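Long-range contact in bowman-Birk type bran trypsin inhibitor (Oryza sativa, PDB 2QN5), which probably inhibits trypsin-like serine proteases as a Bowman-Birk inhibitor, this chain being the part that carries two of its repeats: residues M1-W5 / C54-W59. Numbering follows the deposited sequence.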
ATOM      1  N   MET A   1     -12.161  -0.097  10.917  1.00 52.21           N
ATOM      2  CA  MET A   1     -13.580  -0.044  10.480  1.00 51.97           C
ATOM      3  C   MET A   1     -14.297  -1.321  10.876  1.00 52.26           C
ATOM      4  O   MET A   1     -13.844  -2.043  11.759  1.00 52.30           O
ATOM      5  CB  MET A   1     -13.664   0.154   8.963  1.00 51.98           C
ATOM      6  CG  MET A   1     -12.949  -0.908   8.143  1.00 52.86           C
ATOM      7  SD  MET A   1     -13.202  -0.688   6.356  1.00 52.62           S
ATOM      8  CE  MET A   1     -14.658  -1.721   6.071  1.00 52.58           C
ATOM      9  N   GLU A   2     -15.419  -1.590  10.219  1.00 51.97           N
ATOM     10  CA  GLU A   2     -16.215  -2.774  10.505  1.00 51.15           C
ATOM     11  C   GLU A   2     -15.979  -3.946   9.566  1.00 50.99           C
ATOM     12  O   GLU A   2     -16.394  -3.932   8.393  1.00 49.48           O
ATOM     13  CB  GLU A   2     -17.710  -2.427  10.513  1.00 51.24           C
ATOM     14  CG  GLU A   2     -18.236  -2.028  11.883  1.00 50.30           C
ATOM     15  CD  GLU A   2     -17.851  -3.036  12.978  1.00 50.37           C
ATOM     16  OE1 GLU A   2     -18.332  -2.880  14.136  1.00 48.73           O
ATOM     17  OE2 GLU A   2     -17.066  -3.983  12.682  1.00 51.72           O
ATOM     18  N   ARG A   3     -15.317  -4.963  10.108  1.00 49.66           N
ATOM     19  CA  ARG A   3     -14.998  -6.186   9.381  1.00 50.28           C
ATOM     20  C   ARG A   3     -16.323  -6.747   8.856  1.00 51.25           C
ATOM     21  O   ARG A   3     -17.157  -7.192   9.636  1.00 50.48           O
ATOM     22  CB  ARG A   3     -14.343  -7.160  10.354  1.00 49.42           C
ATOM     23  CG  ARG A   3     -13.495  -8.250   9.744  1.00 48.59           C
ATOM     24  CD  ARG A   3     -13.254  -9.362  10.779  1.00 49.39           C
ATOM     25  NE  ARG A   3     -12.038  -9.237  11.590  1.00 48.86           N
ATOM     26  CZ  ARG A   3     -11.703  -8.183  12.334  1.00 49.39           C
ATOM     27  NH1 ARG A   3     -10.574  -8.202  13.035  1.00 49.73           N
ATOM     28  NH2 ARG A   3     -12.475  -7.107  12.373  1.00 49.48           N
ATOM     29  N   PRO A   4     -16.536  -6.717   7.527  1.00 53.07           N
ATOM     30  CA  PRO A   4     -17.770  -7.220   6.909  1.00 53.91           C
ATOM     31  C   PRO A   4     -17.984  -8.726   6.946  1.00 54.68           C
ATOM     32  O   PRO A   4     -18.674  -9.266   6.090  1.00 54.79           O
ATOM     33  CB  PRO A   4     -17.677  -6.699   5.473  1.00 54.00           C
ATOM     34  CG  PRO A   4     -16.208  -6.767   5.210  1.00 52.95           C
ATOM     35  CD  PRO A   4     -15.635  -6.171   6.496  1.00 52.72           C
ATOM     36  N   TRP A   5     -17.393  -9.399   7.928  1.00 55.73           N
ATOM     37  CA  TRP A   5     -17.539 -10.844   8.067  1.00 56.35           C
ATOM     38  C   TRP A   5     -16.930 -11.325   9.374  1.00 57.17           C
ATOM     39  O   TRP A   5     -15.949 -10.765   9.857  1.00 58.49           O
ATOM     40  CB  TRP A   5     -16.873 -11.559   6.899  1.00 56.69           C
ATOM     41  CG  TRP A   5     -15.423 -11.278   6.792  1.00 58.23           C
ATOM     42  CD1 TRP A   5     -14.439 -11.690   7.640  1.00 58.52           C
ATOM     43  CD2 TRP A   5     -14.775 -10.540   5.751  1.00 58.95           C
ATOM     44  NE1 TRP A   5     -13.211 -11.259   7.190  1.00 60.11           N
ATOM     45  CE2 TRP A   5     -13.390 -10.551   6.030  1.00 59.33           C
ATOM     46  CE3 TRP A   5     -15.230  -9.872   4.605  1.00 59.07           C
ATOM     47  CZ2 TRP A   5     -12.454  -9.924   5.205  1.00 59.92           C
ATOM     48  CZ3 TRP A   5     -14.303  -9.246   3.783  1.00 60.26           C
ATOM     49  CH2 TRP A   5     -12.926  -9.278   4.088  1.00 60.11           C
ATOM     50  N   CYS A  54     -18.511 -11.856  -1.030  1.00 75.25           N
ATOM     51  CA  CYS A  54     -18.873 -10.535  -0.531  1.00 72.63           C
ATOM     52  C   CYS A  54     -17.829  -9.511  -0.926  1.00 72.64           C
ATOM     53  O   CYS A  54     -16.749  -9.444  -0.337  1.00 72.72           O
ATOM     54  CB  CYS A  54     -19.008 -10.571   0.983  1.00 71.66           C
ATOM     55  SG  CYS A  54     -18.628  -9.009   1.826  1.00 69.17           S
ATOM     56  N   GLU A  55     -18.159  -8.709  -1.929  1.00 71.72           N
ATOM     57  CA  GLU A  55     -17.238  -7.698  -2.410  1.00 70.27           C
ATOM     58  C   GLU A  55     -17.267  -6.428  -1.570  1.00 67.58           C
ATOM     59  O   GLU A  55     -17.805  -5.392  -1.963  1.00 68.07           O
ATOM     60  CB  GLU A  55     -17.516  -7.383  -3.886  1.00 71.47           C
ATOM     61  CG  GLU A  55     -18.952  -7.055  -4.208  1.00 72.65           C
ATOM     62  CD  GLU A  55     -19.126  -6.733  -5.664  1.00 74.35           C
ATOM     63  OE1 GLU A  55     -18.626  -7.513  -6.501  1.00 75.65           O
ATOM     64  OE2 GLU A  55     -19.763  -5.709  -5.975  1.00 74.55           O
ATOM     65  N   ASP A  56     -16.678  -6.540  -0.394  1.00 63.95           N
ATOM     66  CA  ASP A  56     -16.569  -5.435   0.527  1.00 60.55           C
ATOM     67  C   ASP A  56     -15.117  -5.568   0.985  1.00 57.56           C
ATOM     68  O   ASP A  56     -14.658  -6.669   1.320  1.00 56.55           O
ATOM     69  CB  ASP A  56     -17.538  -5.630   1.693  1.00 61.05           C
ATOM     70  CG  ASP A  56     -18.317  -4.378   2.021  1.00 61.52           C
ATOM     71  OD1 ASP A  56     -17.694  -3.353   2.367  1.00 63.75           O
ATOM     72  OD2 ASP A  56     -19.559  -4.414   1.936  1.00 62.82           O
ATOM     73  N   ILE A  57     -14.373  -4.468   0.961  1.00 54.24           N
ATOM     74  CA  ILE A  57     -12.983  -4.538   1.376  1.00 50.60           C
ATOM     75  C   ILE A  57     -12.805  -4.007   2.774  1.00 49.28           C
ATOM     76  O   ILE A  57     -13.212  -2.882   3.074  1.00 49.67           O
ATOM     77  CB  ILE A  57     -12.046  -3.734   0.461  1.00 48.31           C
ATOM     78  CG1 ILE A  57     -12.165  -4.228  -0.979  1.00 48.91           C
ATOM     79  CG2 ILE A  57     -10.606  -3.905   0.939  1.00 49.16           C
ATOM     80  CD1 ILE A  57     -11.396  -3.387  -1.983  1.00 60.41           C
ATOM     81  N   TYR A  58     -12.209  -4.840   3.625  1.00 46.69           N
ATOM     82  CA  TYR A  58     -11.915  -4.484   5.005  1.00 44.63           C
ATOM     83  C   TYR A  58     -10.502  -3.942   4.961  1.00 46.33           C
ATOM     84  O   TYR A  58      -9.653  -4.486   4.253  1.00 46.52           O
ATOM     85  CB  TYR A  58     -11.939  -5.712   5.901  1.00 40.60           C
ATOM     86  CG  TYR A  58     -11.404  -5.469   7.280  1.00 37.09           C
ATOM     87  CD1 TYR A  58     -12.079  -4.660   8.180  1.00 36.98           C
ATOM     88  CD2 TYR A  58     -10.228  -6.062   7.694  1.00 36.43           C
ATOM     89  CE1 TYR A  58     -11.588  -4.453   9.464  1.00 37.17           C
ATOM     90  CE2 TYR A  58      -9.727  -5.862   8.972  1.00 37.53           C
ATOM     91  CZ  TYR A  58     -10.409  -5.062   9.846  1.00 38.18           C
ATOM     92  OH  TYR A  58      -9.898  -4.857  11.098  1.00 39.20           O
ATOM     93  N   TRP A  59     -10.261  -2.872   5.708  1.00 45.95           N
ATOM     94  CA  TRP A  59      -8.956  -2.244   5.760  1.00 45.82           C
ATOM     95  C   TRP A  59      -8.528  -2.276   7.212  1.00 46.68           C
ATOM     96  O   TRP A  59      -9.030  -1.502   8.015  1.00 48.32           O
ATOM     97  CB  TRP A  59      -9.087  -0.812   5.279  1.00 46.71           C
ATOM     98  CG  TRP A  59      -7.823  -0.027   5.218  1.00 47.66           C
ATOM     99  CD1 TRP A  59      -6.604  -0.360   5.746  1.00 48.20           C
ATOM    100  CD2 TRP A  59      -7.663   1.270   4.624  1.00 48.84           C
ATOM    101  NE1 TRP A  59      -5.697   0.655   5.517  1.00 48.82           N
ATOM    102  CE2 TRP A  59      -6.325   1.665   4.830  1.00 48.86           C
ATOM    103  CE3 TRP A  59      -8.524   2.136   3.938  1.00 48.19           C
ATOM    104  CZ2 TRP A  59      -5.835   2.889   4.372  1.00 47.57           C
ATOM    105  CZ3 TRP A  59      -8.036   3.342   3.489  1.00 46.70           C
ATOM    106  CH2 TRP A  59      -6.707   3.711   3.705  1.00 46.02           C
TER
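R3 and Y58 face each other where the N-terminal segment 1-5 runs roughly antiparallel to strand 54-59, with end-to-end directions 148° apart; the CA atoms of R3 and Y58 lie 5.6 Å apart. No hydrogen bond joins the two segments; the contact is made by van der Waals packing, largely of side chains. Y58 lays its ring under R3: R3 CG stands 4.1 Å from the ring centroid and only 8° off the normal, a CH-pi contact over the face. A bend at chi3 of R3 brings the guanidinium over the phenol end, its plane tilted 35° from the ring, with Y58 CZ over one of its faces. M1 CG approaches obliquely from the other side of the ring plane, 3.9 Å from Y58 CD1. M1 SD lies 3.7 Å from W59 N. Strand 54-59 is an outer strand of the three-stranded antiparallel sheet in the first repeat of this Bowman-Birk chain; Y58 pairs through its backbone with W23. The W59 side chain packs on P18 of the probable trypsin-reactive bond, placing this strand end beside the likely inhibitory loop. Toward C54, P4 sets CD 3.8 Å from Y58 CB and CG against D56 CB, while W5 directs its ring edge at D56 O, 3.6 Å from W5 CZ3. Replacing Y58 by an alanine removes the ring, which would probably leave the R3 side chain without the face it lies on and open a gap beside M1 CG. W5 NE1 makes a weak hydrogen bond to P63 O.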